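Local atomic coordinates of gala protein type 1, 3 or 4 (Legionella pneumophila subsp. pneumophila, PDB entry 4XA9), a protein that may bind small GTPases and stimulate their GTPase activity, and is built of leucine-rich repeats. Residues N78-D90 with N101-N114. Sequence-based numbering, arbitrary orientation.
Sequences NIGPEGAQWLSED and NEIGDEGVKALAAN
The side-chain oxygen of Asn-101 takes the backbone N-H of Ile-79, OD1 to N 3.0 Å, in a nearly straight bond (170° at the hydrogen) whose donor is tilted 20° from the carbonyl plane. This is the asparagine of a leucine-rich repeat, reaching back to the preceding repeat of the solenoid; its amide nitrogen, ND2, donates to the backbone oxygen of Ile-74, so both ends of the amide are held and its rotation is fixed. Asn-125 repeats the scheme one turn on, its OD1 accepting from the N-H groups of Asn-101 and Ile-103. Beside the Asn-101 amide, a weak, bent bond runs from Gly-80 N to Asn-101 O.

Beyond these loops, helices 80-87 and 104-113 stack almost exactly parallel (3°), their axes only 7.5 Å apart. Gly-107, with no side chain, and Ala-84 permit this spacing: the CA atoms of Pro-81 and Gly-107 lie 3.9 Å apart, and Ala-84 points its CB at the backbone of Gly-107, 3.6 Å from its carbonyl O. The Pro-81 ring lies against the carbonyl oxygens of Glu-102 and Ile-103. On the inner side, Ile-103 places CG2 anti to its carbonyl carbon, against Gly-80 O and the methyl of Ala-84, while Leu-111 turns CD2 to Ala-84 O (3.6 Å). Leu-87 and Leu-111 both also pack on Leu-96 of strand 95-97, tying the helix layer to the sheet.

Farther along, the Ala-110 methyl sits against Gln-85 CA and CG, and Ser-88 sets CB 3.4 Å from Ala-110 O. Asn-114 OD1 accepts from Lys-116 N, whereas its ND2 donates to a water, 2.6 Å away, that in turn donates to Asp-90 O.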
loop_
_atom_site.group_PDB
_atom_site.type_symbol
_atom_site.label_atom_id
_atom_site.label_comp_id
_atom_site.label_asym_id
_atom_site.label_seq_id
_atom_site.Cartn_x
_atom_site.Cartn_y
_atom_site.Cartn_z
ATOM N N ASN A 78 -0.114 -15.981 5.277
ATOM C CA ASN A 78 -1.473 -16.451 5.537
ATOM C C ASN A 78 -1.620 -17.003 6.951
ATOM O O ASN A 78 -2.158 -18.094 7.139
ATOM C CB ASN A 78 -1.861 -17.526 4.513
ATOM C CG ASN A 78 -3.338 -17.893 4.567
ATOM O OD1 ASN A 78 -4.195 -17.051 4.842
ATOM N ND2 ASN A 78 -3.634 -19.167 4.331
ATOM N N ILE A 79 -1.138 -16.268 7.950
ATOM C CA ILE A 79 -1.048 -16.855 9.287
ATOM C C ILE A 79 -2.383 -16.797 10.019
ATOM O O ILE A 79 -2.627 -17.586 10.929
ATOM C CB ILE A 79 0.041 -16.178 10.144
ATOM C CG1 ILE A 79 -0.412 -14.794 10.622
ATOM C CG2 ILE A 79 1.372 -16.126 9.374
ATOM C CD1 ILE A 79 0.592 -14.117 11.554
ATOM N N GLY A 80 -3.251 -15.874 9.613
ATOM C CA GLY A 80 -4.603 -15.832 10.143
ATOM C C GLY A 80 -4.700 -15.495 11.618
ATOM O O GLY A 80 -3.709 -15.110 12.248
ATOM N N PRO A 81 -5.906 -15.626 12.180
ATOM C CA PRO A 81 -6.147 -15.327 13.594
ATOM C C PRO A 81 -5.289 -16.181 14.523
ATOM O O PRO A 81 -4.730 -15.662 15.482
ATOM C CB PRO A 81 -7.634 -15.646 13.769
ATOM C CG PRO A 81 -8.210 -15.516 12.393
ATOM C CD PRO A 81 -7.143 -16.001 11.472
ATOM N N GLU A 82 -5.176 -17.473 14.236
ATOM C CA GLU A 82 -4.396 -18.364 15.091
ATOM C C GLU A 82 -2.899 -18.072 15.011
ATOM O O GLU A 82 -2.181 -18.232 15.994
ATOM C CB GLU A 82 -4.669 -19.825 14.737
ATOM C CG GLU A 82 -6.036 -20.309 15.181
ATOM C CD GLU A 82 -6.269 -21.765 14.846
ATOM O OE1 GLU A 82 -5.628 -22.636 15.476
ATOM O OE2 GLU A 82 -7.094 -22.036 13.946
ATOM N N GLY A 83 -2.431 -17.643 13.845
ATOM C CA GLY A 83 -1.035 -17.275 13.693
ATOM C C GLY A 83 -0.720 -16.095 14.592
ATOM O O GLY A 83 0.284 -16.084 15.303
ATOM N N ALA A 84 -1.599 -15.101 14.564
ATOM C CA ALA A 84 -1.460 -13.940 15.432
ATOM C C ALA A 84 -1.551 -14.337 16.908
ATOM O O ALA A 84 -0.829 -13.806 17.745
ATOM C CB ALA A 84 -2.521 -12.895 15.095
ATOM N N GLN A 85 -2.438 -15.272 17.224
ATOM C CA GLN A 85 -2.583 -15.722 18.602
ATOM C C GLN A 85 -1.267 -16.302 19.123
ATOM O O GLN A 85 -0.863 -16.049 20.261
ATOM C CB GLN A 85 -3.708 -16.754 18.712
ATOM C CG GLN A 85 -5.100 -16.152 18.575
ATOM C CD GLN A 85 -6.191 -17.203 18.523
ATOM O OE1 GLN A 85 -5.973 -18.361 18.888
ATOM N NE2 GLN A 85 -7.371 -16.809 18.055
ATOM N N TRP A 86 -0.616 -17.063 18.275
ATOM C CA TRP A 86 0.629 -17.699 18.605
ATOM C C TRP A 86 1.793 -16.749 18.750
ATOM O O TRP A 86 2.546 -16.843 19.650
ATOM C CB TRP A 86 0.899 -18.955 17.758
ATOM C CG TRP A 86 0.286 -20.017 18.533
ATOM C CD1 TRP A 86 -1.013 -20.375 18.512
ATOM C CD2 TRP A 86 0.889 -20.725 19.631
ATOM N NE1 TRP A 86 -1.250 -21.287 19.481
ATOM C CE2 TRP A 86 -0.100 -21.548 20.172
ATOM C CE3 TRP A 86 2.183 -20.771 20.167
ATOM C CZ2 TRP A 86 0.145 -22.414 21.254
ATOM C CZ3 TRP A 86 2.443 -21.644 21.227
ATOM C CH2 TRP A 86 1.423 -22.441 21.771
ATOM N N LEU A 87 1.893 -15.832 17.825
ATOM C CA LEU A 87 2.911 -14.796 17.899
ATOM C C LEU A 87 2.809 -14.032 19.218
ATOM O O LEU A 87 3.810 -13.548 19.742
ATOM C CB LEU A 87 2.786 -13.829 16.720
ATOM C CG LEU A 87 3.318 -14.332 15.378
ATOM C CD1 LEU A 87 3.033 -13.319 14.267
ATOM C CD2 LEU A 87 4.805 -14.600 15.484
ATOM N N SER A 88 1.598 -13.936 19.766
ATOM C CA SER A 88 1.402 -13.167 20.991
ATOM C C SER A 88 2.073 -13.865 22.168
ATOM O O SER A 88 2.246 -13.269 23.233
ATOM C CB SER A 88 -0.086 -12.952 21.281
ATOM O OG SER A 88 -0.712 -14.146 21.718
ATOM N N GLU A 89 2.463 -15.122 21.962
ATOM C CA GLU A 89 3.128 -15.907 22.993
ATOM C C GLU A 89 4.649 -15.793 22.909
ATOM O O GLU A 89 5.367 -16.327 23.764
ATOM C CB GLU A 89 2.727 -17.382 22.888
ATOM C CG GLU A 89 1.227 -17.638 22.804
ATOM C CD GLU A 89 0.493 -17.277 24.078
ATOM O OE1 GLU A 89 1.148 -17.170 25.135
ATOM O OE2 GLU A 89 -0.744 -17.099 24.018
ATOM N N ASP A 90 5.153 -15.117 21.880
ATOM C CA ASP A 90 6.597 -15.043 21.722
ATOM C C ASP A 90 7.215 -14.120 22.747
ATOM O O ASP A 90 6.702 -13.033 23.015
ATOM C CB ASP A 90 6.996 -14.590 20.323
ATOM C CG ASP A 90 8.491 -14.726 20.091
ATOM O OD1 ASP A 90 8.940 -15.817 19.672
ATOM O OD2 ASP A 90 9.221 -13.748 20.341
ATOM N N ASN A 101 -2.520 -10.424 6.572
ATOM C CA ASN A 101 -2.511 -11.823 7.007
ATOM C C ASN A 101 -3.887 -12.324 7.425
ATOM O O ASN A 101 -4.013 -13.434 7.934
ATOM C CB ASN A 101 -1.536 -12.024 8.171
ATOM C CG ASN A 101 -0.167 -12.457 7.714
ATOM O OD1 ASN A 101 0.033 -13.614 7.334
ATOM N ND2 ASN A 101 0.795 -11.547 7.777
ATOM N N GLU A 102 -4.907 -11.497 7.217
ATOM C CA GLU A 102 -6.270 -11.801 7.648
ATOM C C GLU A 102 -6.351 -12.209 9.121
ATOM O O GLU A 102 -7.087 -13.134 9.466
ATOM C CB GLU A 102 -6.866 -12.912 6.781
ATOM C CG GLU A 102 -6.704 -12.693 5.285
ATOM C CD GLU A 102 -7.419 -13.749 4.455
ATOM O OE1 GLU A 102 -8.248 -14.498 5.015
ATOM O OE2 GLU A 102 -7.146 -13.835 3.237
ATOM N N ILE A 103 -5.611 -11.531 9.995
ATOM C CA ILE A 103 -5.597 -11.945 11.399
ATOM C C ILE A 103 -6.897 -11.569 12.112
ATOM O O ILE A 103 -7.256 -12.189 13.097
ATOM C CB ILE A 103 -4.404 -11.346 12.182
ATOM C CG1 ILE A 103 -4.590 -9.842 12.407
ATOM C CG2 ILE A 103 -3.080 -11.649 11.476
ATOM C CD1 ILE A 103 -3.546 -9.245 13.338
ATOM N N GLY A 104 -7.594 -10.552 11.617
ATOM C CA GLY A 104 -8.916 -10.212 12.126
ATOM C C GLY A 104 -8.968 -9.656 13.541
ATOM O O GLY A 104 -7.938 -9.390 14.154
ATOM N N ASP A 105 -10.179 -9.476 14.061
ATOM C CA ASP A 105 -10.350 -8.986 15.426
ATOM C C ASP A 105 -9.828 -9.982 16.457
ATOM O O ASP A 105 -9.281 -9.586 17.486
ATOM C CB ASP A 105 -11.823 -8.658 15.707
ATOM C CG ASP A 105 -12.284 -7.413 14.980
ATOM O OD1 ASP A 105 -11.422 -6.562 14.670
ATOM O OD2 ASP A 105 -13.498 -7.276 14.725
ATOM N N GLU A 106 -9.989 -11.271 16.176
ATOM C CA GLU A 106 -9.545 -12.310 17.100
ATOM C C GLU A 106 -8.023 -12.376 17.152
ATOM O O GLU A 106 -7.440 -12.626 18.205
ATOM C CB GLU A 106 -10.116 -13.671 16.695
ATOM C CG GLU A 106 -11.632 -13.781 16.815
ATOM C CD GLU A 106 -12.135 -13.616 18.243
ATOM O OE1 GLU A 106 -11.432 -14.049 19.183
ATOM O OE2 GLU A 106 -13.237 -13.055 18.423
ATOM N N GLY A 107 -7.382 -12.154 16.009
ATOM C CA GLY A 107 -5.934 -12.175 15.950
ATOM C C GLY A 107 -5.370 -11.021 16.747
ATOM O O GLY A 107 -4.446 -11.181 17.540
ATOM N N VAL A 108 -5.959 -9.850 16.558
ATOM C CA VAL A 108 -5.482 -8.635 17.204
ATOM C C VAL A 108 -5.796 -8.649 18.699
ATOM O O VAL A 108 -5.113 -8.007 19.497
ATOM C CB VAL A 108 -6.087 -7.384 16.517
ATOM C CG1 VAL A 108 -6.773 -6.450 17.515
ATOM C CG2 VAL A 108 -5.010 -6.663 15.733
ATOM N N LYS A 109 -6.829 -9.403 19.075
ATOM C CA LYS A 109 -7.199 -9.554 20.479
ATOM C C LYS A 109 -6.023 -10.112 21.273
ATOM O O LYS A 109 -5.665 -9.605 22.341
ATOM C CB LYS A 109 -8.411 -10.475 20.616
ATOM C CG LYS A 109 -8.979 -10.569 22.022
ATOM C CD LYS A 109 -10.020 -11.677 22.111
ATOM C CE LYS A 109 -10.744 -11.666 23.445
ATOM N NZ LYS A 109 -11.627 -10.476 23.579
ATOM N N ALA A 110 -5.411 -11.157 20.733
ATOM C CA ALA A 110 -4.249 -11.772 21.365
ATOM C C ALA A 110 -3.048 -10.826 21.394
ATOM O O ALA A 110 -2.396 -10.673 22.426
ATOM C CB ALA A 110 -3.888 -13.064 20.645
ATOM N N LEU A 111 -2.756 -10.194 20.261
ATOM C CA LEU A 111 -1.604 -9.306 20.171
ATOM C C LEU A 111 -1.716 -8.129 21.133
ATOM O O LEU A 111 -0.721 -7.684 21.704
ATOM C CB LEU A 111 -1.438 -8.789 18.740
ATOM C CG LEU A 111 -1.018 -9.844 17.726
ATOM C CD1 LEU A 111 -0.971 -9.242 16.339
ATOM C CD2 LEU A 111 0.335 -10.442 18.102
ATOM N N ALA A 112 -2.933 -7.628 21.316
ATOM C CA ALA A 112 -3.135 -6.466 22.164
ATOM C C ALA A 112 -2.901 -6.827 23.625
ATOM O O ALA A 112 -2.620 -5.956 24.449
ATOM C CB ALA A 112 -4.532 -5.899 21.966
ATOM N N ALA A 113 -3.015 -8.114 23.938
ATOM C CA ALA A 113 -2.808 -8.600 25.301
ATOM C C ALA A 113 -1.337 -8.910 25.580
ATOM O O ALA A 113 -0.950 -9.145 26.724
ATOM C CB ALA A 113 -3.664 -9.833 25.557
ATOM N N ASN A 114 -0.517 -8.906 24.530
ATOM C CA ASN A 114 0.920 -9.096 24.684
ATOM C C ASN A 114 1.639 -7.802 25.076
ATOM O O ASN A 114 1.856 -6.924 24.239
ATOM C CB ASN A 114 1.514 -9.664 23.394
ATOM C CG ASN A 114 3.011 -9.891 23.490
ATOM O OD1 ASN A 114 3.594 -9.831 24.572
ATOM N ND2 ASN A 114 3.636 -10.184 22.357
HETATM O O HOH W 1 -4.552 -14.961 2.132
HETATM O O HOH W 2 -2.064 -12.747 24.473
HETATM O O HOH W 3 6.044 -10.755 21.530
#